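Long-range contacts in spore coat polysaccharide biosynthesis protein SpsE (Bacillus subtilis, PDB 1VLI), which probably acts as an N-acylneuraminate-9-phosphate synthase-like enzyme of the NeuB family and serves spore coat polysaccharide biosynthesis: residues 69-74 with 120-125; 141-146 with 312-317; 167-172 with 300-305; 319-324 with 334-339; 341-346 with 366-371. All blocks are in the same frame, centred on the assembly; numbering follows the deposited sequence.

Contact 1 (69-74 with 120-125); sequences DRMYQK and TVCDEG
The guanidinium of Arg-70 offers its edge to the carboxylate of Asp-123, with OD2 lying in the guanidinium plane, while the sulfur of Cys-122 approaches the same group obliquely. The NE-H of Arg-70 meets the syn lone pair of Asp-123 OD2 at 3.2 Å in a nearly straight bond (166°); a second, weak bond runs from Arg-70 NH2 to Asp-123 OD1. The two planes are turned 37° apart, and only the NE bond is nearly straight. CD of Arg-70 lies 3.9 Å from Cys-122 SG, and the bend at chi3 (-67°) beyond it turns NE and the guanidinium to Asp-123. Next to the ion pair, the selenium of Met-71, a selenomethionine, rests 3.9 Å from Cys-122 CB. A water lies within hydrogen-bonding distance of Arg-70 O and, at 2.7 Å, of Asp-123 OD2. Asp-123 OD1 also bonds Ser-126 OG. An alanine in place of Arg-70 would probably leave the Asp-123 carboxylate without its cationic mate and Cys-122 SG less covered. Asp-123 is the N-cap of helix 124-131, so the bridge ties a capped helix start to the loop after strand 60-63, both within the TIM-barrel region of the NeuB family.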
# COMPACT_ATOMS: atom_id res chain seq x y z
N ASP A 69 -2.24 13.14 -7.45
CA ASP A 69 -2.92 13.57 -8.69
C ASP A 69 -2.86 12.53 -9.82
O ASP A 69 -3.87 12.27 -10.48
CB ASP A 69 -2.34 14.90 -9.18
CG ASP A 69 -2.13 15.91 -8.06
OD1 ASP A 69 -1.33 15.65 -7.12
OD2 ASP A 69 -2.73 17.01 -8.05
N ARG A 70 -1.68 11.96 -10.03
CA ARG A 70 -1.40 10.98 -11.09
C ARG A 70 -2.29 9.72 -10.98
O ARG A 70 -2.36 8.91 -11.90
CB ARG A 70 0.09 10.58 -11.08
CG ARG A 70 0.48 9.63 -9.91
CD ARG A 70 1.98 9.48 -9.71
NE ARG A 70 2.60 8.79 -10.83
CZ ARG A 70 3.84 9.02 -11.25
NH1 ARG A 70 4.59 9.93 -10.64
NH2 ARG A 70 4.34 8.35 -12.29
N MSE A 71 -2.96 9.58 -9.84
CA MSE A 71 -3.82 8.43 -9.61
C MSE A 71 -5.26 8.60 -10.15
O MSE A 71 -5.96 7.61 -10.37
CB MSE A 71 -3.80 8.12 -8.13
CG MSE A 71 -2.39 8.06 -7.58
SE MSE A 71 -2.35 6.99 -5.95
CE MSE A 71 -3.13 8.35 -4.66
N TYR A 72 -5.68 9.86 -10.37
CA TYR A 72 -7.06 10.24 -10.72
C TYR A 72 -7.21 10.71 -12.18
O TYR A 72 -8.30 10.61 -12.79
CB TYR A 72 -7.57 11.32 -9.73
CG TYR A 72 -7.47 10.88 -8.27
CD1 TYR A 72 -6.29 11.08 -7.53
CD2 TYR A 72 -8.53 10.22 -7.66
CE1 TYR A 72 -6.19 10.64 -6.19
CE2 TYR A 72 -8.44 9.77 -6.33
CZ TYR A 72 -7.27 9.99 -5.61
OH TYR A 72 -7.21 9.53 -4.31
N GLN A 73 -6.10 11.21 -12.74
CA GLN A 73 -6.00 11.70 -14.12
C GLN A 73 -4.64 11.31 -14.75
O GLN A 73 -3.60 11.44 -14.11
CB GLN A 73 -6.21 13.23 -14.14
CG GLN A 73 -6.94 13.79 -15.38
N LYS A 74 -4.67 10.81 -15.99
CA LYS A 74 -3.45 10.56 -16.79
C LYS A 74 -2.81 11.92 -17.17
O LYS A 74 -3.50 12.82 -17.68
CB LYS A 74 -3.77 9.74 -18.05
CG LYS A 74 -2.62 8.86 -18.60
CD LYS A 74 -2.72 8.64 -20.13
N THR A 120 6.08 3.51 -2.00
CA THR A 120 4.88 2.97 -2.63
C THR A 120 4.81 3.33 -4.10
O THR A 120 5.09 4.49 -4.47
CB THR A 120 3.65 3.58 -1.93
OG1 THR A 120 3.79 3.35 -0.53
CG2 THR A 120 2.38 2.85 -2.28
N VAL A 121 4.42 2.37 -4.93
CA VAL A 121 4.15 2.64 -6.34
C VAL A 121 2.67 2.53 -6.69
O VAL A 121 1.94 1.75 -6.07
CB VAL A 121 5.03 1.79 -7.28
CG1 VAL A 121 6.48 2.05 -6.97
CG2 VAL A 121 4.74 0.33 -7.14
N CYS A 122 2.24 3.31 -7.68
CA CYS A 122 0.85 3.30 -8.11
C CYS A 122 0.61 3.18 -9.63
O CYS A 122 -0.53 3.27 -10.07
CB CYS A 122 0.14 4.56 -7.61
SG CYS A 122 1.04 6.08 -8.03
N ASP A 123 1.68 3.05 -10.42
CA ASP A 123 1.57 2.77 -11.84
C ASP A 123 2.89 2.27 -12.40
O ASP A 123 3.90 2.20 -11.69
CB ASP A 123 1.06 3.97 -12.63
CG ASP A 123 1.68 5.28 -12.21
OD1 ASP A 123 2.93 5.41 -12.19
OD2 ASP A 123 0.96 6.28 -11.93
N GLU A 124 2.87 1.93 -13.69
CA GLU A 124 4.05 1.43 -14.39
C GLU A 124 5.24 2.41 -14.27
O GLU A 124 6.37 2.00 -13.98
CB GLU A 124 3.68 1.10 -15.85
CG GLU A 124 2.76 -0.13 -16.04
CD GLU A 124 1.24 0.07 -15.77
OE1 GLU A 124 0.79 1.18 -15.35
OE2 GLU A 124 0.45 -0.90 -16.00
N GLY A 125 4.97 3.71 -14.42
CA GLY A 125 5.99 4.74 -14.40
C GLY A 125 6.62 5.03 -13.04
O GLY A 125 7.85 5.24 -12.94
O HOH W 1 -1.68 6.17 -11.29

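Contact 2 (141-146 with 312-317); sequences ASYEIN and NFAYRG
Tyr-143 and Tyr-315 meet where the loop after barrel strand 138-140 receives the chain leaving helix 310-313, at the junction of the NeuB TIM barrel with the SAF domain. Among the apolar contacts, the two side chains cross at about a right angle and their rings touch edge to edge, CD1 of Tyr-143 lying 3.7 Å from CD1 of Tyr-315. Each ring also takes a methyl over one face in a CH-pi contact: Ala-314 CB sits above Tyr-143, offset toward the rim, and Ile-145 CG2 stands 3.7 Å from the centroid of Tyr-315. The hydroxyl of Tyr-315 is bonded to Ala-166 O.

The ionic part belongs to Glu-144 and Arg-316. Arg-316 grips side-on with NE and NH2, both directed at OE2, which lies close to the guanidinium plane, while the carboxylate stands 85° to the guanidinium; NE reaches the anti lone pair at 2.6 Å and NH2 comes from above the carboxylate plane. Arg-339 adds a further salt bridge to OE2, gathering two buried cations round one oxygen.

Backbone recognition falls to Asn-146, whose CG lies between its backbone N and carbonyl carbon (chi1 72°), turning the amide to the main chain of Arg-316. It accepts from Arg-316 N on an in-plane lone pair of OD1, and its ND2 donates to Arg-316 O at 2.9 Å.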
# COMPACT_ATOMS: atom_id res chain seq x y z
N ALA A 141 -0.65 0.34 -2.23
CA ALA A 141 -1.71 0.85 -1.38
C ALA A 141 -3.01 0.04 -1.59
O ALA A 141 -3.17 -0.65 -2.63
CB ALA A 141 -1.99 2.36 -1.72
N SER A 142 -3.94 0.21 -0.66
CA SER A 142 -5.22 -0.50 -0.69
C SER A 142 -6.00 -0.27 -1.98
O SER A 142 -6.56 -1.23 -2.52
CB SER A 142 -6.09 -0.11 0.51
OG SER A 142 -5.47 -0.49 1.74
N TYR A 143 -6.04 0.97 -2.47
CA TYR A 143 -6.91 1.31 -3.61
C TYR A 143 -6.39 0.78 -4.95
O TYR A 143 -7.15 0.69 -5.91
CB TYR A 143 -7.22 2.81 -3.68
CG TYR A 143 -7.90 3.32 -2.44
CD1 TYR A 143 -8.89 2.56 -1.79
CD2 TYR A 143 -7.55 4.56 -1.89
CE1 TYR A 143 -9.52 3.02 -0.63
CE2 TYR A 143 -8.18 5.03 -0.72
CZ TYR A 143 -9.17 4.25 -0.10
OH TYR A 143 -9.80 4.69 1.04
N GLU A 144 -5.12 0.39 -4.97
CA GLU A 144 -4.55 -0.34 -6.09
C GLU A 144 -4.60 -1.86 -5.93
O GLU A 144 -3.92 -2.58 -6.67
CB GLU A 144 -3.09 0.08 -6.32
CG GLU A 144 -2.93 1.41 -7.05
CD GLU A 144 -3.42 2.60 -6.24
OE1 GLU A 144 -2.98 2.73 -5.09
OE2 GLU A 144 -4.22 3.41 -6.76
N ILE A 145 -5.37 -2.37 -4.98
CA ILE A 145 -5.46 -3.82 -4.83
C ILE A 145 -5.97 -4.52 -6.10
O ILE A 145 -5.70 -5.70 -6.32
CB ILE A 145 -6.31 -4.23 -3.62
CG1 ILE A 145 -6.05 -5.68 -3.28
CG2 ILE A 145 -7.86 -3.96 -3.84
CD1 ILE A 145 -6.59 -6.06 -1.89
N ASN A 146 -6.66 -3.78 -6.95
CA ASN A 146 -7.26 -4.36 -8.16
C ASN A 146 -6.62 -3.81 -9.41
O ASN A 146 -7.15 -3.99 -10.50
CB ASN A 146 -8.80 -4.14 -8.17
CG ASN A 146 -9.18 -2.69 -8.45
OD1 ASN A 146 -8.37 -1.78 -8.23
ND2 ASN A 146 -10.42 -2.46 -8.92
N ASN A 312 -16.16 -0.16 -4.21
CA ASN A 312 -17.01 0.26 -5.32
C ASN A 312 -16.65 1.66 -5.86
O ASN A 312 -16.57 1.84 -7.07
CB ASN A 312 -18.51 0.21 -4.93
CG ASN A 312 -19.02 -1.23 -4.64
OD1 ASN A 312 -19.66 -1.48 -3.61
ND2 ASN A 312 -18.73 -2.16 -5.55
N PHE A 313 -16.45 2.62 -4.96
CA PHE A 313 -16.20 4.02 -5.33
C PHE A 313 -14.73 4.50 -5.23
O PHE A 313 -14.44 5.63 -5.66
CB PHE A 313 -17.15 4.99 -4.57
CG PHE A 313 -16.68 5.38 -3.16
CD1 PHE A 313 -15.78 6.45 -2.96
CD2 PHE A 313 -17.17 4.72 -2.02
CE1 PHE A 313 -15.35 6.82 -1.66
CE2 PHE A 313 -16.75 5.08 -0.72
CZ PHE A 313 -15.84 6.14 -0.54
N ALA A 314 -13.82 3.68 -4.68
CA ALA A 314 -12.43 4.12 -4.47
C ALA A 314 -11.29 3.28 -5.09
O ALA A 314 -10.21 3.83 -5.36
CB ALA A 314 -12.15 4.41 -2.99
N TYR A 315 -11.53 1.98 -5.32
CA TYR A 315 -10.60 1.15 -6.10
C TYR A 315 -10.51 1.64 -7.53
O TYR A 315 -11.32 2.47 -7.95
CB TYR A 315 -11.02 -0.30 -6.12
CG TYR A 315 -10.89 -0.98 -4.81
CD1 TYR A 315 -10.32 -0.32 -3.71
CD2 TYR A 315 -11.31 -2.30 -4.65
CE1 TYR A 315 -10.19 -0.95 -2.47
CE2 TYR A 315 -11.17 -2.95 -3.39
CZ TYR A 315 -10.63 -2.26 -2.32
OH TYR A 315 -10.47 -2.87 -1.11
N ARG A 316 -9.55 1.12 -8.30
CA ARG A 316 -9.38 1.57 -9.68
C ARG A 316 -10.43 0.98 -10.63
O ARG A 316 -11.07 -0.04 -10.31
CB ARG A 316 -7.97 1.27 -10.18
CG ARG A 316 -6.84 1.86 -9.32
CD ARG A 316 -5.69 2.43 -10.14
NE ARG A 316 -4.80 3.24 -9.32
CZ ARG A 316 -3.84 4.05 -9.79
NH1 ARG A 316 -3.62 4.20 -11.09
NH2 ARG A 316 -3.12 4.75 -8.96
N GLY A 317 -10.61 1.63 -11.77
CA GLY A 317 -11.38 1.10 -12.87
C GLY A 317 -10.82 1.60 -14.18
O GLY A 317 -9.81 2.33 -14.21

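Contact 3 (167-172 with 300-305)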
# COMPACT_ATOMS: atom_id res chain seq x y z
N GLY A 167 -10.79 -2.10 3.11
CA GLY A 167 -12.08 -2.17 2.41
C GLY A 167 -12.27 -3.33 1.43
O GLY A 167 -13.25 -3.33 0.67
N ALA A 168 -11.36 -4.31 1.46
CA ALA A 168 -11.34 -5.40 0.49
C ALA A 168 -12.16 -6.54 1.04
O ALA A 168 -12.33 -6.65 2.24
CB ALA A 168 -9.91 -5.86 0.23
N GLU A 169 -12.66 -7.38 0.15
CA GLU A 169 -13.21 -8.65 0.56
C GLU A 169 -12.22 -9.73 0.16
O GLU A 169 -11.19 -9.44 -0.46
CB GLU A 169 -14.57 -8.83 -0.06
CG GLU A 169 -15.49 -7.73 0.41
CD GLU A 169 -16.92 -8.14 0.39
OE1 GLU A 169 -17.41 -8.55 -0.69
OE2 GLU A 169 -17.56 -8.06 1.45
N ILE A 170 -12.52 -10.96 0.55
CA ILE A 170 -11.57 -12.06 0.40
C ILE A 170 -11.20 -12.35 -1.08
O ILE A 170 -10.05 -12.67 -1.41
CB ILE A 170 -12.04 -13.30 1.23
CG1 ILE A 170 -10.96 -14.38 1.34
CG2 ILE A 170 -13.37 -13.89 0.72
CD1 ILE A 170 -9.85 -14.03 2.27
N SER A 171 -12.17 -12.14 -1.97
CA SER A 171 -11.95 -12.38 -3.37
C SER A 171 -10.98 -11.38 -3.99
O SER A 171 -10.22 -11.74 -4.88
CB SER A 171 -13.28 -12.39 -4.10
OG SER A 171 -14.04 -11.28 -3.67
N ASP A 172 -11.00 -10.13 -3.53
CA ASP A 172 -10.00 -9.13 -4.00
C ASP A 172 -8.60 -9.50 -3.55
O ASP A 172 -7.59 -9.33 -4.29
CB ASP A 172 -10.33 -7.73 -3.46
CG ASP A 172 -11.81 -7.36 -3.59
OD1 ASP A 172 -12.35 -7.48 -4.70
OD2 ASP A 172 -12.51 -6.95 -2.63
N TYR A 300 -14.93 -11.70 9.24
CA TYR A 300 -15.39 -11.52 7.86
C TYR A 300 -14.66 -10.32 7.28
O TYR A 300 -14.89 -9.18 7.71
CB TYR A 300 -16.92 -11.34 7.76
CG TYR A 300 -17.40 -11.16 6.33
CD1 TYR A 300 -17.21 -12.17 5.36
CD2 TYR A 300 -18.04 -9.99 5.94
CE1 TYR A 300 -17.64 -12.00 4.03
CE2 TYR A 300 -18.48 -9.81 4.61
CZ TYR A 300 -18.27 -10.82 3.66
OH TYR A 300 -18.71 -10.62 2.36
N LYS A 301 -13.74 -10.60 6.33
CA LYS A 301 -12.93 -9.57 5.67
C LYS A 301 -13.86 -8.76 4.81
O LYS A 301 -14.47 -9.30 3.88
CB LYS A 301 -11.83 -10.18 4.79
CG LYS A 301 -10.97 -9.17 4.05
CD LYS A 301 -10.44 -8.11 4.99
CE LYS A 301 -9.48 -7.19 4.27
NZ LYS A 301 -8.85 -6.22 5.23
N THR A 302 -13.97 -7.48 5.14
CA THR A 302 -14.91 -6.57 4.48
C THR A 302 -14.62 -5.08 4.80
O THR A 302 -13.82 -4.79 5.67
CB THR A 302 -16.38 -6.96 4.84
OG1 THR A 302 -17.28 -6.18 4.05
CG2 THR A 302 -16.75 -6.61 6.29
N THR A 303 -15.26 -4.15 4.09
CA THR A 303 -15.17 -2.72 4.42
C THR A 303 -15.92 -2.37 5.74
O THR A 303 -16.93 -3.00 6.08
CB THR A 303 -15.68 -1.88 3.22
OG1 THR A 303 -15.31 -0.51 3.38
CG2 THR A 303 -17.21 -1.89 3.14
N THR A 304 -15.41 -1.39 6.49
CA THR A 304 -16.02 -1.02 7.78
C THR A 304 -17.17 0.00 7.65
O THR A 304 -17.38 0.58 6.57
CB THR A 304 -14.96 -0.55 8.84
OG1 THR A 304 -14.18 0.53 8.31
CG2 THR A 304 -13.93 -1.65 9.16
N ALA A 305 -17.91 0.20 8.75
CA ALA A 305 -18.93 1.25 8.83
C ALA A 305 -18.38 2.67 8.55
O ALA A 305 -19.08 3.48 7.96
CB ALA A 305 -19.66 1.20 10.19
O HOH W 2 -11.43 -4.61 4.70
O HOH W 3 -14.66 -11.45 2.33
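Glu-169 faces Tyr-300 and Thr-302 where the start of helix 170-181, in the NeuB TIM-barrel region, meets the loop between helices 293-296 and 310-313. Glu-169 is the N-cap residue of that helix. Its CB leads away from the loop, yet CG stands beside the backbone N (chi1 -61°) and the chain runs on extended, carrying the carboxylate back alongside Thr-302, with the two side chains pointing the same way. Thr-302 has OG1 trans to its backbone N, and this hydroxyl donates to Glu-169 OE2 at 3.2 Å, meeting the oxygen on its anti side and 20° out of the carboxylate plane. Tyr-300 crosses the glutamate obliquely, its ring turned 79° from the carboxylate, and brings OH to 3.0 Å from Glu-169 OE2.

Lys-301 goes inward on the other side of the backbone. CG of Lys-301 lies 3.4 Å from Ala-168 O, and the bend at the second torsion keeps CD and CE close to the same oxygen. Its NZ is bonded to Thr-165 OG1 and donates to a water that lies 2.6 Å from Thr-302 O. Thr-303 packs CB against Gly-167 CA at 3.7 Å, a close approach to a glycine whose positive phi turns the backbone here.

The helix start is secured from its own first turn: Glu-169 N donates to Asp-172 OD2 at 2.8 Å, and Asp-172 OD1 pairs with Arg-311. A second water spans the two segments, accepting from Ile-170 N and donating to Lys-301 O at 2.7 Å.

Contact 4 (319-324 with 334-339); sequences FTTAPI and NIAVLR
Asn-334 holds CG between its backbone N and carbonyl carbon (chi1 54°), which sets the flat amide across the end of Ile-324; that side chain, with CG1 beside its own N and then extended, brings CD1 to 3.5 Å from Asn-334 CG, the two crossing at about a right angle. The same CD1 reaches Ile-335 CG2. On the opposite face of the sheet Thr-321 CG2 touches Ala-336 CB at 3.7 Å, and Phe-319 CB lies by Leu-338 CD1. The backbones form an antiparallel pair: Phe-319 and Ala-336 exchange two N-H...O bonds of 2.9 Å (Phe-319 N to Ala-336 O) and 2.8 Å (Ala-336 N to Phe-319 O), whereas Thr-320 and Ile-335 are a non-hydrogen-bonded pair. Just past the paired residues Thr-321 N donates to Asn-334 O. Asn-334 OD1 accepts from Ser-331 N, and ND2 donates to Glu-328 OE2 and Ala-329 O; an alanine here would remove these bonds and is likely to free the connecting loop to move and open a gap beside Ile-324. This two-stranded sheet belongs to the SAF domain: Ile-335 packs on helix 352-356, and Thr-320 bonds to the 366-371 loop beside strand 317-320.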
# COMPACT_ATOMS: atom_id res chain seq x y z
N PHE A 319 -10.91 3.90 -17.42
CA PHE A 319 -11.43 5.23 -17.74
C PHE A 319 -10.89 5.71 -19.04
O PHE A 319 -9.77 5.37 -19.38
CB PHE A 319 -11.04 6.22 -16.66
CG PHE A 319 -11.90 6.15 -15.44
CD1 PHE A 319 -11.60 5.28 -14.40
CD2 PHE A 319 -13.03 6.97 -15.32
CE1 PHE A 319 -12.42 5.19 -13.27
CE2 PHE A 319 -13.85 6.90 -14.19
CZ PHE A 319 -13.54 6.01 -13.16
N THR A 320 -11.68 6.49 -19.78
CA THR A 320 -11.20 7.11 -21.01
C THR A 320 -10.28 8.28 -20.66
O THR A 320 -10.59 9.10 -19.78
CB THR A 320 -12.35 7.62 -21.86
OG1 THR A 320 -13.29 8.30 -21.02
CG2 THR A 320 -13.15 6.46 -22.45
N THR A 321 -9.14 8.34 -21.34
CA THR A 321 -8.23 9.48 -21.20
C THR A 321 -8.45 10.55 -22.29
O THR A 321 -7.94 11.67 -22.16
CB THR A 321 -6.76 9.03 -21.21
OG1 THR A 321 -6.51 8.28 -22.40
CG2 THR A 321 -6.49 8.06 -20.14
N ALA A 322 -9.20 10.20 -23.35
CA ALA A 322 -9.59 11.09 -24.45
C ALA A 322 -11.02 10.71 -24.88
O ALA A 322 -11.52 9.72 -24.40
CB ALA A 322 -8.61 10.96 -25.62
N PRO A 323 -11.70 11.47 -25.74
CA PRO A 323 -12.98 10.99 -26.28
C PRO A 323 -12.75 9.81 -27.22
O PRO A 323 -11.85 9.84 -28.07
CB PRO A 323 -13.53 12.21 -27.05
CG PRO A 323 -12.74 13.36 -26.59
CD PRO A 323 -11.38 12.83 -26.23
N ILE A 324 -13.54 8.76 -27.07
CA ILE A 324 -13.43 7.61 -27.96
C ILE A 324 -14.63 7.56 -28.88
O ILE A 324 -15.77 7.70 -28.43
CB ILE A 324 -13.27 6.30 -27.16
CG1 ILE A 324 -12.00 6.35 -26.28
CG2 ILE A 324 -13.22 5.09 -28.10
CD1 ILE A 324 -11.73 5.08 -25.52
N ASN A 334 -6.03 5.70 -25.22
CA ASN A 334 -7.32 6.33 -24.94
C ASN A 334 -8.05 5.81 -23.69
O ASN A 334 -9.04 6.40 -23.25
CB ASN A 334 -8.24 6.31 -26.17
CG ASN A 334 -8.41 4.92 -26.74
OD1 ASN A 334 -8.20 3.89 -26.07
ND2 ASN A 334 -8.79 4.88 -27.99
N ILE A 335 -7.55 4.73 -23.11
CA ILE A 335 -8.06 4.29 -21.82
C ILE A 335 -6.92 4.00 -20.83
O ILE A 335 -5.81 3.64 -21.24
CB ILE A 335 -9.02 3.05 -21.94
CG1 ILE A 335 -8.38 1.93 -22.78
CG2 ILE A 335 -10.38 3.47 -22.50
CD1 ILE A 335 -8.91 0.56 -22.44
N ALA A 336 -7.22 4.14 -19.53
CA ALA A 336 -6.24 3.88 -18.48
C ALA A 336 -6.89 3.35 -17.22
O ALA A 336 -8.08 3.54 -17.00
CB ALA A 336 -5.41 5.14 -18.18
N VAL A 337 -6.10 2.64 -16.41
CA VAL A 337 -6.53 2.12 -15.10
C VAL A 337 -6.29 3.22 -14.05
O VAL A 337 -5.13 3.52 -13.68
CB VAL A 337 -5.75 0.83 -14.79
CG1 VAL A 337 -6.02 0.30 -13.36
CG2 VAL A 337 -6.05 -0.22 -15.82
N LEU A 338 -7.38 3.87 -13.62
CA LEU A 338 -7.31 5.09 -12.79
C LEU A 338 -8.26 5.00 -11.59
O LEU A 338 -9.15 4.16 -11.58
CB LEU A 338 -7.59 6.34 -13.63
CG LEU A 338 -6.58 6.61 -14.75
CD1 LEU A 338 -7.19 7.48 -15.82
CD2 LEU A 338 -5.30 7.23 -14.21
N ARG A 339 -8.05 5.83 -10.58
CA ARG A 339 -8.98 5.93 -9.48
C ARG A 339 -10.12 6.86 -9.93
O ARG A 339 -9.88 7.87 -10.61
CB ARG A 339 -8.31 6.53 -8.25
CG ARG A 339 -7.25 5.68 -7.60
CD ARG A 339 -6.71 6.35 -6.37
NE ARG A 339 -5.59 5.62 -5.79
CZ ARG A 339 -5.21 5.74 -4.53
NH1 ARG A 339 -5.85 6.57 -3.71
NH2 ARG A 339 -4.21 5.02 -4.08

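Contact 5 (341-346 with 366-371); sequences GQKPQG and PADTGI
Lys-343 and Asp-368 cross obliquely without their charged ends touching: NZ of Lys-343 stays 4.6 Å from OD1 of Asp-368, too far for a salt bridge, though the opposite charges probably still attract. The lysine leans on the aspartate's backbone instead. Its CG stands beside the backbone N (chi1 -45°), CD comes to 3.4 Å from Asp-368 O, and bends at the third and fourth torsions then turn CE and NZ back toward Pro-340. CE passes 4.1 Å from Asp-368 OD1, the nearest approach of the two side chains. The folded end delivers NZ to Pro-340 O in a hydrogen bond, and the amine also makes a cation-pi contact with Phe-319, whose strand lies next to both segments.

Both segments are loops of the SAF (AFP-like) domain, one after strand 335-338 and the other after helix 352-356, and no hydrogen bond joins them directly. They meet through glycines: Gly-346 CA and Gly-370 CA lie 3.6 Å apart, so the two chains touch backbone to backbone. At Gly-370 a CB would run into Gly-346 CA and Gln-345 O, which leaves no room for a side chain there. Gly-346 CA also makes a CA-H...O contact with Ile-371 O at 3.4 Å.

Gln-345 turns its CB away from the other loop. Its OE1 accepts from Gly-346 N at 2.7 Å, on a lone pair in the carbonyl plane, and its NE2 donates to Tyr-315 O. In the facing loop Thr-369 OG1 donates to Ala-367 O, from above the carbonyl plane, at 3.0 Å.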
# COMPACT_ATOMS: atom_id res chain seq x y z
N GLY A 341 -12.06 8.97 -8.34
CA GLY A 341 -12.32 10.22 -7.65
C GLY A 341 -13.81 10.36 -7.41
O GLY A 341 -14.43 9.49 -6.78
N GLN A 342 -14.39 11.42 -7.94
CA GLN A 342 -15.83 11.67 -7.74
C GLN A 342 -16.74 10.99 -8.79
O GLN A 342 -17.96 10.94 -8.64
CB GLN A 342 -16.08 13.19 -7.66
CG GLN A 342 -15.58 13.84 -6.36
CD GLN A 342 -16.32 13.30 -5.12
OE1 GLN A 342 -15.75 12.54 -4.33
NE2 GLN A 342 -17.59 13.70 -4.97
N LYS A 343 -16.12 10.46 -9.84
CA LYS A 343 -16.81 9.96 -11.01
C LYS A 343 -17.35 8.55 -10.75
O LYS A 343 -16.82 7.86 -9.87
CB LYS A 343 -15.84 9.99 -12.20
CG LYS A 343 -15.07 11.31 -12.27
CD LYS A 343 -14.17 11.44 -13.50
CE LYS A 343 -12.91 10.60 -13.38
NZ LYS A 343 -12.06 10.94 -12.19
N PRO A 344 -18.42 8.14 -11.45
CA PRO A 344 -18.89 6.74 -11.38
C PRO A 344 -17.83 5.73 -11.90
O PRO A 344 -17.03 6.07 -12.76
CB PRO A 344 -20.15 6.75 -12.27
CG PRO A 344 -20.56 8.18 -12.30
CD PRO A 344 -19.29 8.98 -12.30
N GLN A 345 -17.83 4.53 -11.34
CA GLN A 345 -16.72 3.57 -11.49
C GLN A 345 -16.60 3.05 -12.94
O GLN A 345 -17.62 2.97 -13.65
CB GLN A 345 -16.87 2.44 -10.44
CG GLN A 345 -15.74 1.41 -10.37
CD GLN A 345 -14.37 2.07 -10.21
OE1 GLN A 345 -13.88 2.70 -11.14
NE2 GLN A 345 -13.78 1.96 -9.01
N GLY A 346 -15.38 2.75 -13.38
CA GLY A 346 -15.16 2.18 -14.72
C GLY A 346 -15.16 0.66 -14.62
O GLY A 346 -15.19 0.13 -13.51
N PRO A 366 -17.39 9.78 -24.01
CA PRO A 366 -16.75 11.04 -23.62
C PRO A 366 -15.41 10.79 -22.90
O PRO A 366 -15.19 9.71 -22.35
CB PRO A 366 -17.78 11.67 -22.68
CG PRO A 366 -19.10 11.00 -23.03
CD PRO A 366 -18.71 9.60 -23.36
N ALA A 367 -14.51 11.77 -22.92
CA ALA A 367 -13.25 11.64 -22.16
C ALA A 367 -13.61 11.64 -20.70
O ALA A 367 -14.69 12.10 -20.34
CB ALA A 367 -12.32 12.77 -22.47
N ASP A 368 -12.72 11.10 -19.86
CA ASP A 368 -12.88 11.12 -18.40
C ASP A 368 -14.08 10.38 -17.85
O ASP A 368 -14.61 10.74 -16.79
CB ASP A 368 -12.93 12.55 -17.91
CG ASP A 368 -11.59 13.05 -17.53
OD1 ASP A 368 -11.22 12.78 -16.35
OD2 ASP A 368 -10.83 13.66 -18.34
N THR A 369 -14.51 9.35 -18.56
CA THR A 369 -15.69 8.61 -18.19
C THR A 369 -15.28 7.17 -17.96
O THR A 369 -14.45 6.63 -18.71
CB THR A 369 -16.71 8.72 -19.33
OG1 THR A 369 -16.81 10.10 -19.70
CG2 THR A 369 -18.13 8.38 -18.85
N GLY A 370 -15.80 6.56 -16.91
CA GLY A 370 -15.53 5.17 -16.69
C GLY A 370 -16.25 4.32 -17.72
O GLY A 370 -17.45 4.51 -17.98
N ILE A 371 -15.50 3.36 -18.27
CA ILE A 371 -16.01 2.38 -19.22
C ILE A 371 -17.05 1.50 -18.56
O ILE A 371 -16.95 1.15 -17.41
CB ILE A 371 -14.88 1.49 -19.75
CG1 ILE A 371 -13.80 2.34 -20.40
CG2 ILE A 371 -15.42 0.50 -20.80
CD1 ILE A 371 -14.24 2.95 -21.67

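Contacts 1, 2 and 4 converge on the barrel-to-SAF junction: Arg-339 of contact 4 bridges to Glu-144 of contact 2 (NE to OE2, 2.8 Å) and its N bonds Met-71 O of contact 1 at 2.8 Å. Contacts 4 and 5, with centres about 8 Å apart, share the SAF domain and are joined by Thr-320 OG1 to Pro-366 O (2.7 Å). Contact 3 is nested in the chain loop that contact 2 closes and touches it, but stays about 14 Å (nearest atoms) from contact 1. The zinc, bound by His-226 and His-248, lies about 8 Å from the Ser-142 side chain of contact 2 and about 12 Å from that of Met-71.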